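Local coordinates for uncharacterized protein (Escherichia coli O157:H7, PDB 4ZV9) that is of unknown function but belongs to the dienelactone hydrolase family of alpha/beta-hydrolases and so probably hydrolyses an ester or lactone bond, at residues Ala44-His49 and Phe108-Phe113; Gly30-Pro35 and Glu112-Tyr117; Val135-Ala140 and Leu169-Ala174. One frame throughout, in Å; residues are numbered along the deposited sequence.

Interaction 1 (Ala44-His49 and Phe108-Phe113); sequences AVVVVH and FAAIEF
Val46 presents both of its methyls to the helix 100-116, against the Ala110-Ile111 peptide, the Ala110 methyl and Ile111 CG1. CG2 is held beside the backbone N of Val46 (chi1 170°, which puts CG1 anti to that nitrogen) and is pressed on the peptide between the two helix residues, 3.8 Å from Ile111 N and 3.9 Å from Ala110 C. Of the helix segment, CG1 touches the methyl of Ala110, with CG1 to CB at 4.2 Å. That CB points at the strand with the valine methyls obliquely to its side, whereas the Ile111 side chain leaves the helix obliquely and offers its flank: Val46 CG2 lies 4.0 Å from Ile111 CG1. The small alanine is consistent with the close approach of the backbones, Val46 CA being 6.3 Å from Ile111 CA. All three residues are buried and the side-chain contacts are apolar. Alongside, Val124 packs on Val46 and Ile126 on Ile111, so the next strand, 123-128, shares the surface. Val45 and Val47 instead face Val65 and Val61 of the helix 56-67, on the other side of the sheet. This is the three-layer packing of an alpha/beta-hydrolase core, helices covering both faces of a central sheet.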
ATOM      1  N   ALA A  44      -4.226 -11.475   3.472  1.00 22.62           N
ATOM      2  CA  ALA A  44      -4.214 -10.570   2.332  1.00 23.70           C
ATOM      3  C   ALA A  44      -3.567  -9.209   2.632  1.00 24.27           C
ATOM      4  O   ALA A  44      -3.541  -8.757   3.767  1.00 25.06           O
ATOM      5  CB  ALA A  44      -5.638 -10.355   1.852  1.00 25.75           C
ATOM      6  N   VAL A  45      -3.069  -8.572   1.575  1.00 22.74           N
ATOM      7  CA  VAL A  45      -2.487  -7.246   1.658  1.00 23.14           C
ATOM      8  C   VAL A  45      -3.006  -6.424   0.506  1.00 25.89           C
ATOM      9  O   VAL A  45      -2.962  -6.871  -0.657  1.00 20.66           O
ATOM     10  CB  VAL A  45      -0.962  -7.294   1.569  1.00 26.19           C
ATOM     11  CG1 VAL A  45      -0.383  -5.887   1.542  1.00 26.81           C
ATOM     12  CG2 VAL A  45      -0.387  -8.094   2.727  1.00 27.31           C
ATOM     13  N   VAL A  46      -3.537  -5.244   0.815  1.00 24.79           N
ATOM     14  CA  VAL A  46      -3.940  -4.308  -0.224  1.00 23.85           C
ATOM     15  C   VAL A  46      -2.701  -3.437  -0.494  1.00 23.19           C
ATOM     16  O   VAL A  46      -2.077  -2.927   0.436  1.00 23.14           O
ATOM     17  CB  VAL A  46      -5.145  -3.447   0.199  1.00 23.66           C
ATOM     18  CG1 VAL A  46      -5.395  -2.308  -0.783  1.00 23.40           C
ATOM     19  CG2 VAL A  46      -6.381  -4.324   0.319  1.00 23.74           C
ATOM     20  N   VAL A  47      -2.359  -3.270  -1.766  1.00 20.46           N
ATOM     21  CA  VAL A  47      -1.219  -2.462  -2.165  1.00 20.59           C
ATOM     22  C   VAL A  47      -1.732  -1.224  -2.889  1.00 21.46           C
ATOM     23  O   VAL A  47      -2.397  -1.332  -3.917  1.00 20.62           O
ATOM     24  CB  VAL A  47      -0.285  -3.263  -3.077  1.00 22.56           C
ATOM     25  CG1 VAL A  47       0.883  -2.402  -3.550  1.00 23.32           C
ATOM     26  CG2 VAL A  47       0.222  -4.495  -2.363  1.00 21.41           C
ATOM     27  N   VAL A  48      -1.416  -0.049  -2.365  1.00 22.11           N
ATOM     28  CA  VAL A  48      -1.912   1.197  -2.924  1.00 22.82           C
ATOM     29  C   VAL A  48      -0.822   1.912  -3.702  1.00 24.44           C
ATOM     30  O   VAL A  48       0.269   2.187  -3.178  1.00 25.20           O
ATOM     31  CB  VAL A  48      -2.427   2.148  -1.835  1.00 24.50           C
ATOM     32  CG1 VAL A  48      -3.090   3.366  -2.470  1.00 26.04           C
ATOM     33  CG2 VAL A  48      -3.392   1.431  -0.905  1.00 27.13           C
ATOM     34  N   HIS A  49      -1.136   2.265  -4.943  1.00 24.02           N
ATOM     35  CA  HIS A  49      -0.164   2.935  -5.814  1.00 24.43           C
ATOM     36  C   HIS A  49       0.143   4.384  -5.428  1.00 25.28           C
ATOM     37  O   HIS A  49      -0.358   4.907  -4.418  1.00 23.82           O
ATOM     38  CB  HIS A  49      -0.616   2.856  -7.288  1.00 24.98           C
ATOM     39  CG  HIS A  49      -1.982   3.432  -7.560  1.00 23.05           C
ATOM     40  ND1 HIS A  49      -2.258   4.779  -7.462  1.00 25.04           N
ATOM     41  CD2 HIS A  49      -3.119   2.854  -8.019  1.00 24.54           C
ATOM     42  CE1 HIS A  49      -3.511   5.006  -7.822  1.00 26.17           C
ATOM     43  NE2 HIS A  49      -4.056   3.855  -8.167  1.00 25.36           N
ATOM     44  N   PHE A 108     -10.451   1.565   0.229  1.00 26.62           N
ATOM     45  CA  PHE A 108     -11.152   1.072   1.415  1.00 25.87           C
ATOM     46  C   PHE A 108     -12.014  -0.136   1.031  1.00 25.48           C
ATOM     47  O   PHE A 108     -12.020  -1.145   1.732  1.00 25.56           O
ATOM     48  CB  PHE A 108     -12.009   2.188   2.029  1.00 27.93           C
ATOM     49  CG  PHE A 108     -11.226   3.238   2.794  1.00 28.89           C
ATOM     50  CD1 PHE A 108      -9.836   3.282   2.774  1.00 30.66           C
ATOM     51  CD2 PHE A 108     -11.899   4.259   3.446  1.00 31.93           C
ATOM     52  CE1 PHE A 108      -9.133   4.277   3.457  1.00 32.11           C
ATOM     53  CE2 PHE A 108     -11.206   5.251   4.142  1.00 33.48           C
ATOM     54  CZ  PHE A 108      -9.820   5.265   4.134  1.00 33.05           C
ATOM     55  N   ALA A 109     -12.691  -0.053  -0.114  1.00 26.13           N
ATOM     56  CA  ALA A 109     -13.524  -1.151  -0.602  1.00 27.23           C
ATOM     57  C   ALA A 109     -12.673  -2.400  -0.917  1.00 27.44           C
ATOM     58  O   ALA A 109     -13.131  -3.522  -0.762  1.00 26.14           O
ATOM     59  CB  ALA A 109     -14.297  -0.724  -1.834  1.00 27.89           C
ATOM     60  N   ALA A 110     -11.436  -2.195  -1.356  1.00 26.53           N
ATOM     61  CA  ALA A 110     -10.528  -3.309  -1.621  1.00 25.37           C
ATOM     62  C   ALA A 110     -10.183  -4.040  -0.305  1.00 24.83           C
ATOM     63  O   ALA A 110     -10.104  -5.278  -0.280  1.00 25.37           O
ATOM     64  CB  ALA A 110      -9.261  -2.823  -2.284  1.00 25.26           C
ATOM     65  N   ILE A 111     -10.021  -3.291   0.775  1.00 24.62           N
ATOM     66  CA  ILE A 111      -9.794  -3.899   2.090  1.00 24.34           C
ATOM     67  C   ILE A 111     -10.985  -4.801   2.439  1.00 26.50           C
ATOM     68  O   ILE A 111     -10.823  -5.959   2.855  1.00 27.05           O
ATOM     69  CB  ILE A 111      -9.613  -2.848   3.200  1.00 25.05           C
ATOM     70  CG1 ILE A 111      -8.323  -2.063   2.983  1.00 25.69           C
ATOM     71  CG2 ILE A 111      -9.583  -3.517   4.590  1.00 26.34           C
ATOM     72  CD1 ILE A 111      -8.172  -0.828   3.868  1.00 24.77           C
ATOM     73  N   GLU A 112     -12.184  -4.271   2.273  1.00 25.54           N
ATOM     74  CA  GLU A 112     -13.390  -5.018   2.618  1.00 27.97           C
ATOM     75  C   GLU A 112     -13.558  -6.266   1.756  1.00 28.27           C
ATOM     76  O   GLU A 112     -13.956  -7.306   2.253  1.00 28.10           O
ATOM     77  CB  GLU A 112     -14.634  -4.107   2.565  1.00 31.30           C
ATOM     78  CG  GLU A 112     -14.589  -2.971   3.582  1.00 31.65           C
ATOM     79  CD  GLU A 112     -15.842  -2.111   3.597  1.00 37.36           C
ATOM     80  OE1 GLU A 112     -16.909  -2.575   3.097  1.00 36.13           O
ATOM     81  OE2 GLU A 112     -15.744  -0.968   4.121  1.00 31.20           O
ATOM     82  N   PHE A 113     -13.268  -6.132   0.467  1.00 27.05           N
ATOM     83  CA  PHE A 113     -13.350  -7.231  -0.459  1.00 25.72           C
ATOM     84  C   PHE A 113     -12.369  -8.338  -0.066  1.00 24.38           C
ATOM     85  O   PHE A 113     -12.729  -9.513  -0.087  1.00 23.72           O
ATOM     86  CB  PHE A 113     -13.072  -6.738  -1.890  1.00 28.43           C
ATOM     87  CG  PHE A 113     -13.161  -7.816  -2.945  1.00 27.84           C
ATOM     88  CD1 PHE A 113     -14.385  -8.270  -3.393  1.00 28.16           C
ATOM     89  CD2 PHE A 113     -12.013  -8.345  -3.503  1.00 27.78           C
ATOM     90  CE1 PHE A 113     -14.464  -9.264  -4.362  1.00 27.16           C
ATOM     91  CE2 PHE A 113     -12.080  -9.334  -4.478  1.00 26.11           C
ATOM     92  CZ  PHE A 113     -13.303  -9.788  -4.912  1.00 25.62           C
TER

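Interaction 2 (Gly30-Pro35 and Glu112-Tyr117); sequences GYLVKP and EFMQRY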
ATOM      1  N   GLY A  30      -8.729  -4.372 -10.489  1.00 21.76           N
ATOM      2  CA  GLY A  30      -7.550  -4.536  -9.661  1.00 21.79           C
ATOM      3  C   GLY A  30      -6.686  -5.702 -10.126  1.00 22.30           C
ATOM      4  O   GLY A  30      -7.177  -6.622 -10.782  1.00 23.00           O
ATOM      5  N   TYR A  31      -5.399  -5.631  -9.809  1.00 19.71           N
ATOM      6  CA  TYR A  31      -4.438  -6.680 -10.102  1.00 19.21           C
ATOM      7  C   TYR A  31      -4.313  -7.551  -8.855  1.00 20.65           C
ATOM      8  O   TYR A  31      -3.848  -7.086  -7.794  1.00 20.15           O
ATOM      9  CB  TYR A  31      -3.108  -6.032 -10.463  1.00 18.56           C
ATOM     10  CG  TYR A  31      -1.996  -6.958 -10.927  1.00 19.14           C
ATOM     11  CD1 TYR A  31      -2.128  -7.726 -12.079  1.00 18.80           C
ATOM     12  CD2 TYR A  31      -0.773  -6.980 -10.263  1.00 18.85           C
ATOM     13  CE1 TYR A  31      -1.073  -8.506 -12.536  1.00 20.06           C
ATOM     14  CE2 TYR A  31       0.282  -7.755 -10.719  1.00 18.76           C
ATOM     15  CZ  TYR A  31       0.126  -8.530 -11.824  1.00 19.03           C
ATOM     16  OH  TYR A  31       1.187  -9.305 -12.255  1.00 21.11           O
ATOM     17  N   LEU A  32      -4.797  -8.783  -8.943  1.00 19.84           N
ATOM     18  CA  LEU A  32      -4.791  -9.711  -7.825  1.00 21.93           C
ATOM     19  C   LEU A  32      -3.684 -10.751  -8.026  1.00 22.56           C
ATOM     20  O   LEU A  32      -3.678 -11.434  -9.052  1.00 21.28           O
ATOM     21  CB  LEU A  32      -6.142 -10.433  -7.756  1.00 23.47           C
ATOM     22  CG  LEU A  32      -6.361 -11.453  -6.623  1.00 27.00           C
ATOM     23  CD1 LEU A  32      -6.505 -10.739  -5.298  1.00 27.14           C
ATOM     24  CD2 LEU A  32      -7.625 -12.265  -6.889  1.00 28.10           C
ATOM     25  N   VAL A  33      -2.777 -10.894  -7.051  1.00 20.62           N
ATOM     26  CA  VAL A  33      -1.710 -11.879  -7.152  1.00 21.78           C
ATOM     27  C   VAL A  33      -1.713 -12.791  -5.930  1.00 23.53           C
ATOM     28  O   VAL A  33      -1.708 -12.303  -4.800  1.00 23.91           O
ATOM     29  CB  VAL A  33      -0.312 -11.238  -7.269  1.00 22.18           C
ATOM     30  CG1 VAL A  33       0.692 -12.283  -7.748  1.00 23.36           C
ATOM     31  CG2 VAL A  33      -0.325 -10.071  -8.244  1.00 22.43           C
ATOM     32  N   LYS A  34      -1.695 -14.106  -6.156  1.00 24.27           N
ATOM     33  CA  LYS A  34      -1.706 -15.104  -5.082  1.00 26.06           C
ATOM     34  C   LYS A  34      -0.473 -15.988  -5.155  1.00 26.37           C
ATOM     35  O   LYS A  34       0.095 -16.165  -6.239  1.00 23.72           O
ATOM     36  CB  LYS A  34      -2.876 -16.067  -5.265  1.00 27.44           C
ATOM     37  CG  LYS A  34      -4.242 -15.447  -5.336  1.00 31.10           C
ATOM     38  CD  LYS A  34      -5.274 -16.475  -5.782  1.00 32.70           C
ATOM     39  CE  LYS A  34      -6.646 -15.833  -5.826  1.00 35.18           C
ATOM     40  NZ  LYS A  34      -7.676 -16.701  -6.448  1.00 34.54           N
ATOM     41  N   PRO A  35      -0.070 -16.582  -4.019  1.00 26.33           N
ATOM     42  CA  PRO A  35       0.954 -17.614  -4.074  1.00 28.90           C
ATOM     43  C   PRO A  35       0.383 -18.761  -4.919  1.00 30.51           C
ATOM     44  O   PRO A  35      -0.792 -19.102  -4.763  1.00 30.48           O
ATOM     45  CB  PRO A  35       1.114 -18.051  -2.601  1.00 31.47           C
ATOM     46  CG  PRO A  35       0.618 -16.900  -1.800  1.00 30.51           C
ATOM     47  CD  PRO A  35      -0.454 -16.244  -2.637  1.00 29.80           C
ATOM     48  N   GLU A 112     -12.184  -4.271   2.273  1.00 25.54           N
ATOM     49  CA  GLU A 112     -13.390  -5.018   2.618  1.00 27.97           C
ATOM     50  C   GLU A 112     -13.558  -6.266   1.756  1.00 28.27           C
ATOM     51  O   GLU A 112     -13.956  -7.306   2.253  1.00 28.10           O
ATOM     52  CB  GLU A 112     -14.634  -4.107   2.565  1.00 31.30           C
ATOM     53  CG  GLU A 112     -14.589  -2.971   3.582  1.00 31.65           C
ATOM     54  CD  GLU A 112     -15.842  -2.111   3.597  1.00 37.36           C
ATOM     55  OE1 GLU A 112     -16.909  -2.575   3.097  1.00 36.13           O
ATOM     56  OE2 GLU A 112     -15.744  -0.968   4.121  1.00 31.20           O
ATOM     57  N   PHE A 113     -13.268  -6.132   0.467  1.00 27.05           N
ATOM     58  CA  PHE A 113     -13.350  -7.231  -0.459  1.00 25.72           C
ATOM     59  C   PHE A 113     -12.369  -8.338  -0.066  1.00 24.38           C
ATOM     60  O   PHE A 113     -12.729  -9.513  -0.087  1.00 23.72           O
ATOM     61  CB  PHE A 113     -13.072  -6.738  -1.890  1.00 28.43           C
ATOM     62  CG  PHE A 113     -13.161  -7.816  -2.945  1.00 27.84           C
ATOM     63  CD1 PHE A 113     -14.385  -8.270  -3.393  1.00 28.16           C
ATOM     64  CD2 PHE A 113     -12.013  -8.345  -3.503  1.00 27.78           C
ATOM     65  CE1 PHE A 113     -14.464  -9.264  -4.362  1.00 27.16           C
ATOM     66  CE2 PHE A 113     -12.080  -9.334  -4.478  1.00 26.11           C
ATOM     67  CZ  PHE A 113     -13.303  -9.788  -4.912  1.00 25.62           C
HETATM   68  N   MSE A 114     -11.152  -7.968   0.319  0.50 23.50           N
HETATM   69  CA  MSE A 114     -10.145  -8.959   0.705  0.50 24.85           C
HETATM   70  C   MSE A 114     -10.493  -9.584   2.048  0.50 27.36           C
HETATM   71  O   MSE A 114     -10.083 -10.709   2.326  0.50 26.20           O
HETATM   72  CB  MSE A 114      -8.740  -8.348   0.695  0.50 26.72           C
HETATM   73  CG  MSE A 114      -8.251  -8.058  -0.721  0.50 27.77           C
HETATM   74 SE   MSE A 114      -7.844  -9.799  -1.574  0.50 32.16          SE
HETATM   75  CE  MSE A 114      -9.517 -10.155  -2.509  0.50 29.16           C
ATOM     76  N   GLN A 115     -11.240  -8.869   2.888  0.50 26.00           N
ATOM     77  CA  GLN A 115     -11.688  -9.419   4.182  0.50 27.74           C
ATOM     78  C   GLN A 115     -12.619 -10.603   3.975  0.50 28.18           C
ATOM     79  O   GLN A 115     -12.580 -11.571   4.725  0.50 26.64           O
ATOM     80  CB  GLN A 115     -12.443  -8.368   5.027  0.50 27.15           C
ATOM     81  CG  GLN A 115     -11.554  -7.442   5.864  0.50 27.29           C
ATOM     82  CD  GLN A 115     -12.264  -6.227   6.463  0.50 28.22           C
ATOM     83  OE1 GLN A 115     -13.332  -5.835   6.018  0.50 29.23           O
ATOM     84  NE2 GLN A 115     -11.627  -5.590   7.438  0.50 27.56           N
ATOM     85  N   ARG A 116     -13.457 -10.507   2.952  1.00 30.73           N
ATOM     86  CA  ARG A 116     -14.461 -11.524   2.672  1.00 34.80           C
ATOM     87  C   ARG A 116     -14.076 -12.510   1.567  1.00 29.51           C
ATOM     88  O   ARG A 116     -14.861 -13.392   1.227  1.00 30.23           O
ATOM     89  CB  ARG A 116     -15.760 -10.822   2.288  1.00 37.66           C
ATOM     90  CG  ARG A 116     -16.164  -9.783   3.323  1.00 47.91           C
ATOM     91  CD  ARG A 116     -17.250  -8.860   2.824  1.00 57.07           C
ATOM     92  NE  ARG A 116     -17.361  -7.663   3.651  1.00 67.74           N
ATOM     93  CZ  ARG A 116     -18.296  -7.413   4.564  1.00 83.13           C
ATOM     94  NH1 ARG A 116     -19.288  -8.266   4.809  1.00 95.86           N
ATOM     95  NH2 ARG A 116     -18.239  -6.271   5.235  1.00 92.79           N
ATOM     96  N   TYR A 117     -12.886 -12.360   1.011  1.00 26.55           N
ATOM     97  CA  TYR A 117     -12.441 -13.205  -0.096  1.00 25.63           C
ATOM     98  C   TYR A 117     -12.363 -14.660   0.380  1.00 25.66           C
ATOM     99  O   TYR A 117     -11.663 -14.943   1.343  1.00 23.54           O
ATOM    100  CB  TYR A 117     -11.085 -12.714  -0.603  1.00 26.49           C
ATOM    101  CG  TYR A 117     -10.679 -13.300  -1.945  1.00 26.20           C
ATOM    102  CD1 TYR A 117     -11.315 -12.900  -3.121  1.00 28.40           C
ATOM    103  CD2 TYR A 117      -9.655 -14.212  -2.039  1.00 28.95           C
ATOM    104  CE1 TYR A 117     -10.939 -13.414  -4.360  1.00 30.67           C
ATOM    105  CE2 TYR A 117      -9.272 -14.739  -3.268  1.00 27.57           C
ATOM    106  CZ  TYR A 117      -9.922 -14.333  -4.422  1.00 32.17           C
ATOM    107  OH  TYR A 117      -9.525 -14.858  -5.635  1.00 41.95           O
TER
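Leu32 reaches from the strand 28-35 over the end of Met114, a selenomethionine, and the hydroxyl end of Tyr117. The setting is the alpha/beta-hydrolase fold near one margin of its main sheet, where Met114 and Tyr117, towards the C-terminal end of the helix 100-116, lie over strand 28-35. Leu32 splits its methyls between two partners, its CG lying anti to the backbone N (chi1 -179°). CD1 is 4.1 Å from Met114 SE, a contact certain for the conformer described and undecided for the second one deposited. CD2 goes to the tyrosine, 3.5 Å from Tyr117 OH and 4.0 Å from Tyr117 CZ, approaching the ring at a slant while the two side chains run in from opposite directions. The backbones stay well apart, Leu32 CA and Met114 CA being 10.1 Å from each other, so long side chains bridge the layers; Leu73 of the adjoining strand packs on both Leu32 and Met114. Lys34 extends its chain beyond CG and crosses Tyr117 at about a right angle, passing its edge near the ring plane. Its ammonium is hydrogen-bonded to Gln119 OE1 and also to the tyrosine hydroxyl. Lys34 NZ donates to Tyr117 OH at 2.7 Å in the ring plane, and the CE-NZ-OH angle of about 87° shows the bond to be bent, with Lys34 CE 3.0 Å from Tyr117 OH.

Interaction 3 (Val135-Ala140 and Leu169-Ala174); sequences VSNAAA and LLLHFA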
ATOM      1  N   VAL A 135      -2.949   6.929   2.011  1.00 29.63           N
ATOM      2  CA  VAL A 135      -4.137   6.050   2.093  1.00 29.85           C
ATOM      3  C   VAL A 135      -3.979   4.982   3.178  1.00 27.85           C
ATOM      4  O   VAL A 135      -4.936   4.674   3.891  1.00 27.36           O
ATOM      5  CB  VAL A 135      -4.428   5.395   0.736  1.00 29.49           C
ATOM      6  CG1 VAL A 135      -5.553   4.365   0.847  1.00 30.21           C
ATOM      7  CG2 VAL A 135      -4.792   6.468  -0.274  1.00 30.44           C
ATOM      8  N   SER A 136      -2.764   4.453   3.323  1.00 28.86           N
ATOM      9  CA  SER A 136      -2.471   3.462   4.353  1.00 29.61           C
ATOM     10  C   SER A 136      -2.758   4.008   5.750  1.00 31.86           C
ATOM     11  O   SER A 136      -3.388   3.328   6.561  1.00 30.99           O
ATOM     12  CB  SER A 136      -1.008   2.968   4.254  1.00 32.12           C
ATOM     13  OG  SER A 136      -0.792   2.213   3.065  1.00 30.68           O
ATOM     14  N   ASN A 137      -2.303   5.232   6.024  1.00 29.72           N
ATOM     15  CA  ASN A 137      -2.602   5.878   7.285  1.00 30.57           C
ATOM     16  C   ASN A 137      -4.114   6.114   7.461  1.00 30.03           C
ATOM     17  O   ASN A 137      -4.656   5.897   8.541  1.00 30.43           O
ATOM     18  CB  ASN A 137      -1.841   7.203   7.418  1.00 30.48           C
ATOM     19  CG  ASN A 137      -0.383   7.008   7.796  1.00 30.90           C
ATOM     20  OD1 ASN A 137      -0.064   6.260   8.713  1.00 32.57           O
ATOM     21  ND2 ASN A 137       0.505   7.717   7.117  1.00 30.95           N
ATOM     22  N   ALA A 138      -4.777   6.589   6.417  1.00 28.63           N
ATOM     23  CA  ALA A 138      -6.208   6.830   6.475  1.00 28.96           C
ATOM     24  C   ALA A 138      -6.970   5.533   6.730  1.00 30.62           C
ATOM     25  O   ALA A 138      -7.963   5.508   7.475  1.00 30.86           O
ATOM     26  CB  ALA A 138      -6.680   7.488   5.200  1.00 32.07           C
ATOM     27  N   ALA A 139      -6.502   4.441   6.137  1.00 25.93           N
ATOM     28  CA  ALA A 139      -7.117   3.132   6.379  1.00 27.07           C
ATOM     29  C   ALA A 139      -6.940   2.699   7.834  1.00 27.79           C
ATOM     30  O   ALA A 139      -7.867   2.116   8.430  1.00 29.22           O
ATOM     31  CB  ALA A 139      -6.533   2.079   5.441  1.00 25.80           C
ATOM     32  N   ALA A 140      -5.773   2.988   8.417  1.00 27.38           N
ATOM     33  CA  ALA A 140      -5.540   2.666   9.819  1.00 30.64           C
ATOM     34  C   ALA A 140      -6.531   3.412  10.717  1.00 33.18           C
ATOM     35  O   ALA A 140      -6.980   2.881  11.720  1.00 32.95           O
ATOM     36  CB  ALA A 140      -4.111   2.996  10.222  1.00 32.13           C
ATOM     37  N   LEU A 169       1.515   0.111  13.089  1.00 31.89           N
ATOM     38  CA  LEU A 169       2.050   0.930  11.989  1.00 33.37           C
ATOM     39  C   LEU A 169       3.548   0.808  11.824  1.00 34.55           C
ATOM     40  O   LEU A 169       4.297   0.947  12.802  1.00 34.92           O
ATOM     41  CB  LEU A 169       1.762   2.402  12.267  1.00 35.50           C
ATOM     42  CG  LEU A 169       0.352   2.911  12.030  1.00 36.38           C
ATOM     43  CD1 LEU A 169       0.191   4.253  12.729  1.00 37.79           C
ATOM     44  CD2 LEU A 169       0.114   3.038  10.541  1.00 36.94           C
ATOM     45  N   LEU A 170       3.984   0.570  10.596  1.00 32.44           N
ATOM     46  CA  LEU A 170       5.401   0.573  10.263  1.00 33.97           C
ATOM     47  C   LEU A 170       5.555   1.701   9.267  1.00 33.52           C
ATOM     48  O   LEU A 170       5.067   1.600   8.142  1.00 34.55           O
ATOM     49  CB  LEU A 170       5.857  -0.758   9.659  1.00 33.60           C
ATOM     50  CG  LEU A 170       7.292  -0.772   9.120  1.00 35.65           C
ATOM     51  CD1 LEU A 170       8.321  -0.493  10.215  1.00 37.89           C
ATOM     52  CD2 LEU A 170       7.577  -2.105   8.454  1.00 35.42           C
ATOM     53  N   LEU A 171       6.243   2.771   9.663  1.00 34.38           N
ATOM     54  CA  LEU A 171       6.382   3.925   8.787  1.00 34.05           C
ATOM     55  C   LEU A 171       7.811   4.099   8.258  1.00 36.75           C
ATOM     56  O   LEU A 171       8.778   4.065   9.023  1.00 36.90           O
ATOM     57  CB  LEU A 171       5.931   5.203   9.492  1.00 35.23           C
ATOM     58  CG  LEU A 171       4.543   5.127  10.141  1.00 35.24           C
ATOM     59  CD1 LEU A 171       4.662   4.817  11.628  1.00 37.18           C
ATOM     60  CD2 LEU A 171       3.778   6.420   9.971  1.00 36.26           C
ATOM     61  N   HIS A 172       7.925   4.261   6.945  1.00 33.88           N
ATOM     62  CA  HIS A 172       9.221   4.492   6.299  1.00 35.65           C
ATOM     63  C   HIS A 172       9.283   5.924   5.779  1.00 37.02           C
ATOM     64  O   HIS A 172       8.434   6.338   4.968  1.00 38.45           O
ATOM     65  CB  HIS A 172       9.413   3.543   5.124  1.00 34.21           C
ATOM     66  CG  HIS A 172       9.250   2.100   5.468  1.00 34.10           C
ATOM     67  ND1 HIS A 172      10.204   1.388   6.166  1.00 36.25           N
ATOM     68  CD2 HIS A 172       8.256   1.223   5.185  1.00 31.30           C
ATOM     69  CE1 HIS A 172       9.798   0.138   6.308  1.00 35.66           C
ATOM     70  NE2 HIS A 172       8.622   0.010   5.712  1.00 32.10           N
ATOM     71  N   PHE A 173      10.281   6.678   6.225  1.00 38.19           N
ATOM     72  CA  PHE A 173      10.463   8.059   5.787  1.00 38.49           C
ATOM     73  C   PHE A 173      11.842   8.248   5.165  1.00 39.87           C
ATOM     74  O   PHE A 173      12.806   7.616   5.582  1.00 37.57           O
ATOM     75  CB  PHE A 173      10.331   9.024   6.959  1.00 40.10           C
ATOM     76  CG  PHE A 173       8.980   9.026   7.607  1.00 40.65           C
ATOM     77  CD1 PHE A 173       7.875   9.532   6.937  1.00 40.18           C
ATOM     78  CD2 PHE A 173       8.824   8.582   8.910  1.00 41.29           C
ATOM     79  CE1 PHE A 173       6.629   9.556   7.538  1.00 40.01           C
ATOM     80  CE2 PHE A 173       7.584   8.621   9.522  1.00 41.26           C
ATOM     81  CZ  PHE A 173       6.486   9.110   8.842  1.00 39.89           C
ATOM     82  N   ALA A 174      11.923   9.128   4.172  1.00 38.42           N
ATOM     83  CA  ALA A 174      13.195   9.470   3.547  1.00 41.47           C
ATOM     84  C   ALA A 174      13.708  10.756   4.193  1.00 43.17           C
ATOM     85  O   ALA A 174      12.953  11.718   4.340  1.00 43.79           O
ATOM     86  CB  ALA A 174      13.007   9.662   2.062  1.00 41.41           C
TER
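Asn137 sends its amide from the helix 132-142 toward Leu169 and Leu171, crossing both side chains at about a right angle. Its CB leaves the helix obliquely and CG is turned beside the backbone N (chi1 -78°), which swings the amide over to the strand; CB and CG stay more than 4.5 Å from it. The touching is done by OD1, which rests 3.7 Å from Leu169 CD2 and 4.0 Å from Leu171 CD2, a polar atom set against two methyls. What satisfies it is the hydroxyl of Tyr187, hydrogen-bonded to OD1, while ND2 is bonded to the carbonyl oxygen of Arg155. Bonds at both ends of the amide should therefore fix its rotation and pay for its burial. One helical turn on, Ala140 CB meets the same Leu169 CD2 at 4.2 Å, where the backbones come nearest (Ala140 CA to Leu169 CA 8.1 Å). The short axes run almost antiparallel, at 161°, and pass 10.5 Å apart, a helix-over-strand layer of the alpha/beta-hydrolase fold. Pro151 of strand 148-151 touches both Asn137 and Leu171, and Leu169 and Leu171 also pack on the helix 184-193, so the amide sits among two helices and two strands.

Interactions 1 and 2 are neighbouring parts of one helix-on-sheet interface: both use the helix 100-116, their centres are 7 Å apart, and Ala44 CB touches Met114 CB at 3.9 Å. Interaction 3 lies farther along the fold, its centre 14 Å from that of interaction 1 and 20 Å from that of interaction 2. It still meets interaction 1 directly, through Ile111 CD1 to Ala139 CB at 3.7 Å and Val48 CG1 to Val135 CB at 4.0 Å. Cys130, which carries a hydroxyethylthio adduct, sits in the turn between strand 123-128 and the helix 132-142. In this family that turn is the nucleophile elbow, and interaction 3 packs the helix that follows it.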